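Local atomic coordinates of halohydrin dehalogenase (Rhizobium radiobacter, PDB entry 4IY1), a protein that probably catalyses the cofactor-independent removal of halide from vicinal halohydrins to give epoxides, and the ring opening of epoxides by nucleophiles such as cyanide. Residues Ala4-Val9 against Ile75-Asp80; Ala29-Ser34 against Ser55-Val60. The protein carries 37 engineered substitutions. All blocks are in the same frame, centred on the assembly; numbering follows the deposited sequence.

Contact 1: residues Ala4-Val9 against Ile75-Asp80. Engineered in segment 75-80: I75 (natural residue Val).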
loop_
_atom_site.group_PDB
_atom_site.type_symbol
_atom_site.label_atom_id
_atom_site.label_comp_id
_atom_site.label_asym_id
_atom_site.label_seq_id
_atom_site.Cartn_x
_atom_site.Cartn_y
_atom_site.Cartn_z
ATOM N N ALA B 4 12.061 25.038 -15.863
ATOM C CA ALA B 4 11.238 23.835 -15.746
ATOM C C ALA B 4 10.783 23.449 -17.138
ATOM O O ALA B 4 10.805 24.286 -18.038
ATOM C CB ALA B 4 10.023 24.097 -14.851
ATOM N N ILE B 5 10.508 22.155 -17.331
ATOM C CA ILE B 5 9.865 21.628 -18.542
ATOM C C ILE B 5 8.627 20.869 -18.158
ATOM O O ILE B 5 8.680 19.966 -17.315
ATOM C CB ILE B 5 10.734 20.579 -19.246
ATOM C CG1 ILE B 5 12.129 21.108 -19.487
ATOM C CG2 ILE B 5 10.082 20.101 -20.538
ATOM C CD1 ILE B 5 13.098 20.003 -19.830
ATOM N N VAL B 6 7.548 21.139 -18.874
ATOM C CA VAL B 6 6.313 20.382 -18.737
ATOM C C VAL B 6 6.013 19.838 -20.128
ATOM O O VAL B 6 6.167 20.551 -21.120
ATOM C CB VAL B 6 5.145 21.306 -18.279
ATOM C CG1 VAL B 6 3.838 20.537 -18.160
ATOM C CG2 VAL B 6 5.478 22.016 -16.984
ATOM N N THR B 7 5.766 18.541 -20.211
ATOM C CA THR B 7 5.495 17.890 -21.467
ATOM C C THR B 7 3.997 17.862 -21.703
ATOM O O THR B 7 3.200 17.989 -20.750
ATOM C CB THR B 7 6.041 16.428 -21.479
ATOM O OG1 THR B 7 5.434 15.661 -20.412
ATOM C CG2 THR B 7 7.575 16.430 -21.303
ATOM N N ASN B 8 3.614 17.597 -22.948
ATOM C CA ASN B 8 2.219 17.455 -23.315
ATOM C C ASN B 8 1.352 18.579 -22.744
ATOM O O ASN B 8 0.288 18.350 -22.180
ATOM C CB ASN B 8 1.700 16.068 -22.904
ATOM C CG ASN B 8 2.374 14.940 -23.685
ATOM O OD1 ASN B 8 2.606 15.050 -24.893
ATOM N ND2 ASN B 8 2.727 13.872 -22.992
ATOM N N VAL B 9 1.810 19.810 -22.919
ATOM C CA VAL B 9 1.345 20.903 -22.096
ATOM C C VAL B 9 -0.135 21.213 -22.300
ATOM O O VAL B 9 -0.778 21.743 -21.405
ATOM C CB VAL B 9 2.202 22.168 -22.273
ATOM C CG1 VAL B 9 1.897 22.837 -23.613
ATOM C CG2 VAL B 9 1.952 23.132 -21.123
ATOM N N ILE B 75 13.615 21.587 -13.079
ATOM C CA ILE B 75 12.388 20.839 -12.853
ATOM C C ILE B 75 11.911 20.124 -14.096
ATOM O O ILE B 75 11.735 20.746 -15.154
ATOM C CB ILE B 75 11.262 21.748 -12.307
ATOM C CG1 ILE B 75 11.680 22.383 -10.976
ATOM C CG2 ILE B 75 10.001 20.946 -12.081
ATOM C CD1 ILE B 75 11.289 23.848 -10.875
ATOM N N LEU B 76 11.690 18.815 -13.968
ATOM C CA LEU B 76 11.046 18.057 -15.016
ATOM C C LEU B 76 9.651 17.678 -14.548
ATOM O O LEU B 76 9.491 17.023 -13.517
ATOM C CB LEU B 76 11.839 16.770 -15.283
ATOM C CG LEU B 76 11.190 15.688 -16.153
ATOM C CD1 LEU B 76 10.887 16.232 -17.558
ATOM C CD2 LEU B 76 12.105 14.434 -16.228
ATOM N N VAL B 77 8.640 18.037 -15.322
ATOM C CA VAL B 77 7.320 17.486 -15.106
ATOM C C VAL B 77 6.963 16.611 -16.288
ATOM O O VAL B 77 6.720 17.116 -17.397
ATOM C CB VAL B 77 6.242 18.578 -14.932
ATOM C CG1 VAL B 77 4.892 17.942 -14.663
ATOM C CG2 VAL B 77 6.628 19.537 -13.833
ATOM N N SER B 78 7.044 15.294 -16.080
ATOM C CA SER B 78 6.668 14.355 -17.100
ATOM C C SER B 78 5.186 14.071 -17.035
ATOM O O SER B 78 4.711 13.284 -16.194
ATOM C CB SER B 78 7.512 13.078 -17.022
ATOM O OG SER B 78 7.407 12.326 -18.209
ATOM N N ASN B 79 4.458 14.768 -17.896
ATOM C CA ASN B 79 2.996 14.765 -17.936
ATOM C C ASN B 79 2.559 13.819 -19.035
ATOM O O ASN B 79 2.430 14.202 -20.199
ATOM C CB ASN B 79 2.495 16.201 -18.195
ATOM C CG ASN B 79 0.991 16.285 -18.433
ATOM O OD1 ASN B 79 0.188 15.850 -17.610
ATOM N ND2 ASN B 79 0.606 16.896 -19.552
ATOM N N ASP B 80 2.442 12.545 -18.691
ATOM C CA ASP B 80 2.302 11.511 -19.684
ATOM C C ASP B 80 0.861 11.118 -19.993
ATOM O O ASP B 80 0.010 11.016 -19.097
ATOM C CB ASP B 80 3.141 10.297 -19.298
ATOM C CG ASP B 80 4.635 10.586 -19.373
ATOM O OD1 ASP B 80 5.128 10.954 -20.476
ATOM O OD2 ASP B 80 5.267 10.619 -18.301
HETATM O O HOH W 1 6.196 13.183 -20.652
#

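Contact 2: residues Ala29-Ser34 against Ser55-Val60. Engineered in segment 55-60: V60 (natural residue Ala).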
loop_
_atom_site.group_PDB
_atom_site.type_symbol
_atom_site.label_atom_id
_atom_site.label_comp_id
_atom_site.label_asym_id
_atom_site.label_seq_id
_atom_site.Cartn_x
_atom_site.Cartn_y
_atom_site.Cartn_z
ATOM N N ALA B 29 9.672 25.969 -19.922
ATOM C CA ALA B 29 9.628 25.428 -21.275
ATOM C C ALA B 29 8.554 24.366 -21.392
ATOM O O ALA B 29 8.356 23.563 -20.468
ATOM C CB ALA B 29 10.979 24.866 -21.657
ATOM N N CYS B 30 7.836 24.390 -22.508
ATOM C CA CYS B 30 6.675 23.529 -22.707
ATOM C C CYS B 30 6.861 22.679 -23.936
ATOM O O CYS B 30 7.278 23.169 -24.997
ATOM C CB CYS B 30 5.412 24.357 -22.900
ATOM S SG CYS B 30 5.028 25.441 -21.523
ATOM N N HIS B 31 6.387 21.447 -23.842
ATOM C CA HIS B 31 6.437 20.541 -24.957
ATOM C C HIS B 31 5.046 20.107 -25.301
ATOM O O HIS B 31 4.160 20.045 -24.433
ATOM C CB HIS B 31 7.348 19.356 -24.623
ATOM C CG HIS B 31 6.928 18.050 -25.262
ATOM N ND1 HIS B 31 5.833 17.371 -24.873
ATOM C CD2 HIS B 31 7.502 17.310 -26.288
ATOM C CE1 HIS B 31 5.674 16.289 -25.656
ATOM N NE2 HIS B 31 6.703 16.242 -26.509
ATOM N N ASP B 32 4.800 19.918 -26.591
ATOM C CA ASP B 32 3.555 19.324 -27.045
ATOM C C ASP B 32 3.741 18.750 -28.433
ATOM O O ASP B 32 4.611 19.204 -29.206
ATOM C CB ASP B 32 2.428 20.360 -27.064
ATOM C CG ASP B 32 1.073 19.723 -27.158
ATOM O OD1 ASP B 32 0.524 19.626 -28.269
ATOM O OD2 ASP B 32 0.571 19.229 -26.137
ATOM N N GLU B 33 2.984 17.700 -28.717
ATOM C CA GLU B 33 3.061 17.032 -30.009
ATOM C C GLU B 33 2.753 18.063 -31.103
ATOM O O GLU B 33 3.452 18.157 -32.119
ATOM C CB GLU B 33 2.068 15.861 -30.037
ATOM C CG GLU B 33 2.276 14.860 -31.157
ATOM C CD GLU B 33 1.451 13.591 -30.974
ATOM O OE1 GLU B 33 1.217 13.187 -29.814
ATOM O OE2 GLU B 33 1.065 12.965 -31.989
ATOM N N SER B 34 1.807 18.942 -30.808
ATOM C CA SER B 34 1.334 19.884 -31.797
ATOM C C SER B 34 2.371 20.970 -32.076
ATOM O O SER B 34 2.262 21.695 -33.059
ATOM C CB SER B 34 0.009 20.491 -31.368
ATOM O OG SER B 34 0.226 21.609 -30.530
ATOM N N SER B 55 9.572 23.206 -30.306
ATOM C CA SER B 55 9.222 22.307 -31.401
ATOM C C SER B 55 9.680 20.888 -31.079
ATOM O O SER B 55 9.032 19.912 -31.467
ATOM C CB SER B 55 9.871 22.782 -32.706
ATOM O OG SER B 55 11.267 22.996 -32.518
ATOM N N GLU B 56 10.796 20.793 -30.359
ATOM C CA GLU B 56 11.503 19.526 -30.129
ATOM C C GLU B 56 10.559 18.458 -29.568
ATOM O O GLU B 56 9.717 18.755 -28.727
ATOM C CB GLU B 56 12.656 19.769 -29.159
ATOM C CG GLU B 56 13.913 20.332 -29.804
ATOM C CD GLU B 56 13.829 21.816 -30.151
ATOM O OE1 GLU B 56 14.598 22.242 -31.027
ATOM O OE2 GLU B 56 13.055 22.576 -29.534
ATOM N N GLN B 57 10.645 17.240 -30.092
ATOM C CA GLN B 57 9.664 16.201 -29.788
ATOM C C GLN B 57 10.166 15.076 -28.876
ATOM O O GLN B 57 9.393 14.531 -28.098
ATOM C CB GLN B 57 9.089 15.591 -31.058
ATOM C CG GLN B 57 8.203 16.537 -31.840
ATOM C CD GLN B 57 7.019 17.017 -31.024
ATOM O OE1 GLN B 57 6.083 16.269 -30.794
ATOM N NE2 GLN B 57 7.035 18.290 -30.631
ATOM N N GLU B 58 11.405 14.643 -29.062
ATOM C CA GLU B 58 11.914 13.467 -28.353
ATOM C C GLU B 58 12.650 13.892 -27.105
ATOM O O GLU B 58 13.149 15.006 -27.034
ATOM C CB GLU B 58 12.860 12.663 -29.262
ATOM C CG GLU B 58 12.163 11.994 -30.436
ATOM C CD GLU B 58 10.815 11.431 -30.054
ATOM O OE1 GLU B 58 9.832 11.700 -30.766
ATOM O OE2 GLU B 58 10.724 10.750 -29.015
ATOM N N PRO B 59 12.797 12.981 -26.138
ATOM C CA PRO B 59 13.321 13.394 -24.833
ATOM C C PRO B 59 14.690 14.070 -24.898
ATOM O O PRO B 59 14.889 15.098 -24.271
ATOM C CB PRO B 59 13.386 12.082 -24.049
ATOM C CG PRO B 59 12.285 11.277 -24.636
ATOM C CD PRO B 59 12.256 11.607 -26.102
ATOM N N VAL B 60 15.643 13.498 -25.625
ATOM C CA VAL B 60 17.006 14.014 -25.539
ATOM C C VAL B 60 17.186 15.349 -26.290
ATOM O O VAL B 60 17.803 16.272 -25.781
ATOM C CB VAL B 60 18.061 13.012 -26.047
ATOM C CG1 VAL B 60 19.405 13.727 -26.152
ATOM C CG2 VAL B 60 18.158 11.799 -25.126
HETATM O O HOH W 2 7.215 20.107 -28.208
#

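Contact 1: residues Ala4-Val9 against Ile75-Asp80
T7 turns OG1 between its own backbone N and carbonyl carbon (chi1 59°), which brings the hydroxyl to N79 N; N79 in turn has CG anti to its N (chi1 173°) and carries its amide to T7 O. Strand 4-6 runs parallel to strand 75-79, their axes 6° apart, in the Rossmann-type sheet of the short-chain dehydrogenase/reductase superfamily. Here the bonding is backbone only: I5 N donates to I75 O (2.9 Å), V77 N to I5 O (2.8 Å) and T7 N to V77 O. On one face A4 CB meets CB of I75, an engineered residue, and V6 CG2 lies alongside V77; V6 also packs on S17 and L21 of helix 14-23. I5 and L76 point to the other face. Beyond the T7 N bond side chains take over. OG1 of T7 accepts from N79 N at 2.8 Å and meets a water that donates to S78 OG and D80 OD1. A valine in place of T7 would probably leave N79 N without its acceptor and the water without one of its contacts. T7 O lies in the plane of the N79 amide, 3.1 Å from ND2, which approaches tilted from the carbonyl plane and also reaches H11 O, while OD1 accepts from G13 N, so the amide is fixed in rotation and ties the loop after strand 3-6. At the far end the N8 amide reaches across, ND2 donating to N79 O at 2.8 Å.

Contact 2: residues Ala29-Ser34 against Ser55-Val60
Q57 meets D32 with its side-chain amide: NE2 donates to D32 O at 3.0 Å, almost straight at 173°, though tilted 35° from the carbonyl plane. The second N-H of the same NE2 goes to S55 O at 2.7 Å, so two backbone carbonyls fix the amide's rotation. The chain bends at chi2 (-59°) to fold the amide back toward S55, and OE1 is left against E33 CA, 3.2 Å away. Beside this tight part the H31 ring presents its edge, CD2 lying 3.6 Å from E56 O, while its ND1 accepts from N8 N. A water accepts from D32 N and lies within hydrogen-bonding distance of E56 O. On the looser side the E33 side chain only brushes OE1, with CB and CG, crossing Q57 at about a right angle and extending to the exposed surface. D32 turns from Q57 and closes an Asx turn, OD1 accepting from S34 N at 2.9 Å and from S34 OG on the opposite face of the carboxylate plane. The contact joins the loop after strand 27-30 to the turn between strand 52-53 and helix 59-70, where E58 is the N-cap; P59 packs on helix 94-122, and S34 and S55 touch helix 38-47.

In the fold
Contact 1 is buried, about 7 Å from the centre of the chain, whereas contact 2 is a smaller surface contact at about 14 Å, toward the edge strand 52-53; their centres lie about 9 Å apart. Both reach the same parallel sheet, since strands 3-6 and 27-30 are neighbours, and A4 O with A29 N and V9 N with H31 O probably hydrogen-bond between them. Along the chain 29-34 and 55-60 are nested within the loop closed by contact 1, and helix 59-70 leads on to strand 75-79. The chemistry follows the place: regular backbone pairing with apolar packing and a buried asparagine amide in 4-9/75-80, one glutamine amide and a water between loops in 29-34/55-60.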